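Local coordinates for protein Chains: A (Unidentified, PDB 6ZM9) that cleaves S-adenosylmethionine as a phage-encoded SAM lyase, releasing 5'-methylthioadenosine, at residues K103-V109 against Y121-W127. Residues are numbered along the deposited sequence; the frame is centred on the assembly and turned at random.
With PRO (proline), chain E; MTA (5'-deoxy-5'-methylthioadenosine), chain F; PO4 (phosphate ion), chain B.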
loop_
_atom_site.group_PDB
_atom_site.type_symbol
_atom_site.label_atom_id
_atom_site.label_comp_id
_atom_site.label_asym_id
_atom_site.label_seq_id
_atom_site.Cartn_x
_atom_site.Cartn_y
_atom_site.Cartn_z
ATOM N N LYS A 103 -2.415 -8.813 -21.631
ATOM C CA LYS A 103 -3.461 -8.442 -22.583
ATOM C C LYS A 103 -4.335 -7.315 -22.047
ATOM O O LYS A 103 -5.554 -7.304 -22.250
ATOM C CB LYS A 103 -4.303 -9.651 -22.992
ATOM C CG LYS A 103 -3.493 -10.760 -23.628
ATOM C CD LYS A 103 -4.407 -11.901 -24.042
ATOM C CE LYS A 103 -3.692 -13.028 -24.728
ATOM N NZ LYS A 103 -4.686 -14.089 -25.079
ATOM N N GLN A 104 -3.706 -6.360 -21.364
ATOM C CA GLN A 104 -4.434 -5.316 -20.655
ATOM C C GLN A 104 -4.651 -4.061 -21.489
ATOM O O GLN A 104 -3.810 -3.666 -22.297
ATOM C CB GLN A 104 -3.673 -4.923 -19.383
ATOM C CG GLN A 104 -3.562 -6.057 -18.393
ATOM C CD GLN A 104 -4.909 -6.424 -17.846
ATOM O OE1 GLN A 104 -5.538 -5.631 -17.147
ATOM N NE2 GLN A 104 -5.375 -7.619 -18.168
ATOM N N GLU A 105 -5.775 -3.393 -21.225
ATOM C CA GLU A 105 -6.041 -2.107 -21.854
ATOM C C GLU A 105 -5.133 -1.023 -21.292
ATOM O O GLU A 105 -4.663 -0.151 -22.033
ATOM C CB GLU A 105 -7.497 -1.677 -21.685
ATOM C CG GLU A 105 -7.794 -0.437 -22.514
ATOM C CD GLU A 105 -9.203 0.082 -22.366
ATOM O OE1 GLU A 105 -9.632 0.388 -21.236
ATOM O OE2 GLU A 105 -9.871 0.208 -23.404
ATOM N N SER A 106 -4.893 -1.048 -19.981
ATOM C CA SER A 106 -4.145 -0.005 -19.288
ATOM C C SER A 106 -3.390 -0.609 -18.113
ATOM O O SER A 106 -3.959 -1.435 -17.392
ATOM C CB SER A 106 -5.155 1.000 -18.716
ATOM O OG SER A 106 -4.539 2.103 -18.079
ATOM N N VAL A 107 -2.157 -0.149 -17.887
ATOM C CA VAL A 107 -1.375 -0.417 -16.681
ATOM C C VAL A 107 -0.960 0.942 -16.128
ATOM O O VAL A 107 -0.513 1.811 -16.885
ATOM C CB VAL A 107 -0.146 -1.292 -16.992
ATOM C CG1 VAL A 107 0.871 -1.289 -15.869
ATOM C CG2 VAL A 107 -0.584 -2.727 -17.271
ATOM N N ILE A 108 -1.103 1.146 -14.821
ATOM C CA ILE A 108 -0.709 2.409 -14.194
ATOM C C ILE A 108 0.647 2.241 -13.525
ATOM O O ILE A 108 0.868 1.271 -12.788
ATOM C CB ILE A 108 -1.758 2.893 -13.175
ATOM C CG1 ILE A 108 -3.071 3.210 -13.882
ATOM C CG2 ILE A 108 -1.218 4.096 -12.403
ATOM C CD1 ILE A 108 -4.235 3.423 -12.923
ATOM N N VAL A 109 1.542 3.202 -13.754
ATOM C CA VAL A 109 2.876 3.228 -13.165
ATOM C C VAL A 109 3.047 4.556 -12.436
ATOM O O VAL A 109 2.787 5.625 -13.003
ATOM C CB VAL A 109 3.964 3.077 -14.242
ATOM C CG1 VAL A 109 5.343 3.248 -13.627
ATOM C CG2 VAL A 109 3.854 1.745 -14.928
ATOM N N TYR A 121 1.948 7.502 -14.887
ATOM C CA TYR A 121 1.736 7.174 -16.278
ATOM C C TYR A 121 0.604 6.175 -16.380
ATOM O O TYR A 121 0.507 5.252 -15.565
ATOM C CB TYR A 121 2.975 6.466 -16.908
ATOM C CG TYR A 121 4.265 7.207 -16.770
ATOM C CD1 TYR A 121 4.597 8.215 -17.657
ATOM C CD2 TYR A 121 5.160 6.892 -15.764
ATOM C CE1 TYR A 121 5.786 8.913 -17.539
ATOM C CE2 TYR A 121 6.349 7.588 -15.629
ATOM C CZ TYR A 121 6.665 8.598 -16.521
ATOM O OH TYR A 121 7.847 9.298 -16.408
ATOM N N SER A 122 -0.244 6.347 -17.389
ATOM C CA SER A 122 -1.142 5.278 -17.846
ATOM C C SER A 122 -0.560 4.720 -19.136
ATOM O O SER A 122 -0.386 5.475 -20.095
ATOM C CB SER A 122 -2.589 5.799 -18.041
ATOM O OG SER A 122 -3.482 4.701 -18.231
ATOM N N ILE A 123 -0.228 3.442 -19.131
ATOM C CA ILE A 123 0.335 2.793 -20.297
ATOM C C ILE A 123 -0.836 2.147 -20.995
ATOM O O ILE A 123 -1.418 1.191 -20.469
ATOM C CB ILE A 123 1.398 1.758 -19.923
ATOM C CG1 ILE A 123 2.555 2.421 -19.207
ATOM C CG2 ILE A 123 1.860 1.050 -21.196
ATOM C CD1 ILE A 123 3.560 1.443 -18.614
ATOM N N THR A 124 -1.218 2.679 -22.152
ATOM C CA THR A 124 -2.502 2.369 -22.754
ATOM C C THR A 124 -2.306 1.663 -24.079
ATOM O O THR A 124 -1.509 2.102 -24.916
ATOM C CB THR A 124 -3.310 3.650 -22.937
ATOM O OG1 THR A 124 -3.475 4.262 -21.655
ATOM C CG2 THR A 124 -4.660 3.347 -23.511
ATOM N N ALA A 125 -3.062 0.592 -24.268
ATOM C CA ALA A 125 -3.010 -0.155 -25.508
ATOM C C ALA A 125 -3.483 0.701 -26.674
ATOM O O ALA A 125 -4.432 1.480 -26.557
ATOM C CB ALA A 125 -3.928 -1.369 -25.385
ATOM N N GLU A 126 -2.839 0.519 -27.824
ATOM C CA GLU A 126 -3.176 1.242 -29.041
ATOM C C GLU A 126 -3.967 0.383 -30.025
ATOM O O GLU A 126 -3.884 0.583 -31.242
ATOM C CB GLU A 126 -1.908 1.804 -29.676
ATOM C CG GLU A 126 -1.242 2.910 -28.868
ATOM C CD GLU A 126 0.060 3.376 -29.506
ATOM O OE1 GLU A 126 0.028 3.917 -30.618
ATOM O OE2 GLU A 126 1.141 3.162 -28.941
ATOM N N TRP A 127 -4.742 -0.568 -29.513
ATOM C CA TRP A 127 -5.622 -1.368 -30.340
ATOM C C TRP A 127 -6.388 -0.507 -31.336
ATOM O O TRP A 127 -7.019 0.490 -30.964
ATOM C CB TRP A 127 -6.614 -2.090 -29.432
ATOM C CG TRP A 127 -5.986 -2.976 -28.381
ATOM C CD1 TRP A 127 -4.819 -3.689 -28.479
ATOM C CD2 TRP A 127 -6.519 -3.260 -27.093
ATOM N NE1 TRP A 127 -4.589 -4.388 -27.311
ATOM C CE2 TRP A 127 -5.630 -4.146 -26.451
ATOM C CE3 TRP A 127 -7.673 -2.856 -26.411
ATOM C CZ2 TRP A 127 -5.854 -4.620 -25.165
ATOM C CZ3 TRP A 127 -7.889 -3.330 -25.134
ATOM C CH2 TRP A 127 -6.983 -4.189 -24.522
HETATM N N PRO E . -8.171 -5.349 -16.672
HETATM C CA PRO E . -9.216 -5.307 -17.695
HETATM C C PRO E . -8.676 -5.223 -19.112
HETATM O O PRO E . -9.326 -5.683 -20.060
HETATM C CB PRO E . -9.951 -4.010 -17.366
HETATM C CG PRO E . -8.894 -3.188 -16.597
HETATM C CD PRO E . -7.685 -3.996 -16.370
HETATM O OXT PRO E . -7.600 -4.669 -19.328
HETATM C CS MTA F . -5.440 0.270 -14.781
HETATM S "S5'" MTA F . -6.656 -0.981 -14.523
HETATM C "C5'" MTA F . -5.759 -2.112 -13.444
HETATM C "C4'" MTA F . -5.929 -1.873 -11.957
HETATM O "O4'" MTA F . -5.478 -0.546 -11.640
HETATM C "C2'" MTA F . -7.201 -1.164 -10.094
HETATM O "O2'" MTA F . -6.680 -2.050 -9.116
HETATM C "C3'" MTA F . -7.351 -1.946 -11.402
HETATM O "O3'" MTA F . -7.811 -3.272 -11.208
HETATM C "C1'" MTA F . -6.162 -0.100 -10.477
HETATM N N9 MTA F . -6.747 1.205 -10.748
HETATM C C8 MTA F . -7.297 1.671 -11.915
HETATM N N7 MTA F . -7.652 2.934 -11.879
HETATM C C5 MTA F . -7.318 3.329 -10.589
HETATM C C6 MTA F . -7.366 4.575 -9.933
HETATM N N6 MTA F . -7.788 5.711 -10.503
HETATM N N1 MTA F . -6.905 4.628 -8.658
HETATM C C2 MTA F . -6.427 3.511 -8.097
HETATM N N3 MTA F . -6.312 2.295 -8.623
HETATM C C4 MTA F . -6.776 2.265 -9.882
HETATM P P PO4 B . -1.460 -7.294 -26.563
HETATM O O1 PO4 B . -2.579 -6.309 -26.296
HETATM O O2 PO4 B . -1.783 -7.914 -27.910
HETATM O O3 PO4 B . -0.152 -6.548 -26.615
HETATM O O4 PO4 B . -1.408 -8.348 -25.468
#
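Glu105 O receives Ala125 N in a nearly straight hydrogen bond of 2.8 Å (N-H...O 172°), the donor tilted 26° from the carbonyl plane, and Thr124 CA adds a CA-H...O contact to the same oxygen. Beyond it the antiparallel strands continue in register: Val107 and Ile123 form one hydrogen-bonded pair, with Ile123 N to Val107 O at 2.8 Å, and Val109 and Tyr121 the next. On the face carrying these four side chains, Val109 CG2 meets Ile123 CD1 at 3.7 Å, and helix 84-101 packs on Val107, Val109 and Tyr121. The other face carries Ser106, Ile108, Ser122 and Thr124. Here the Ser106 and Ser122 hydroxyls both swing away from the backbone N; their weak OG-OG hydrogen bond of 2.8 Å holds for the modelled conformers and is doubtful, since each side chain has a second position. Past the strands, Trp127 folds back over Ala125, whose CB sits 3.4 Å above the centre of the indole plane, while Trp127 CH2 touches Glu105 CA at 3.5 Å. Trp127 NE1 donates in the ring plane to O1 of a phosphate most likely picked up during crystallisation (3.0 Å). Glu105 extends its carboxylate to Arg62, in a salt bridge, and to Tyr58 OH; its backbone N holds OXT of the bound proline at 2.9 Å. Ile108 CD1 lies against N7 of the methylthioadenosine. Strand 121-124 also pairs antiparallel with a strand of the second subunit, continuing the sheet across the interface. The arrangement is a beta hairpin of an antiparallel sheet, whose first strand and preceding turn line the adjoining methylthioadenosine and proline pockets.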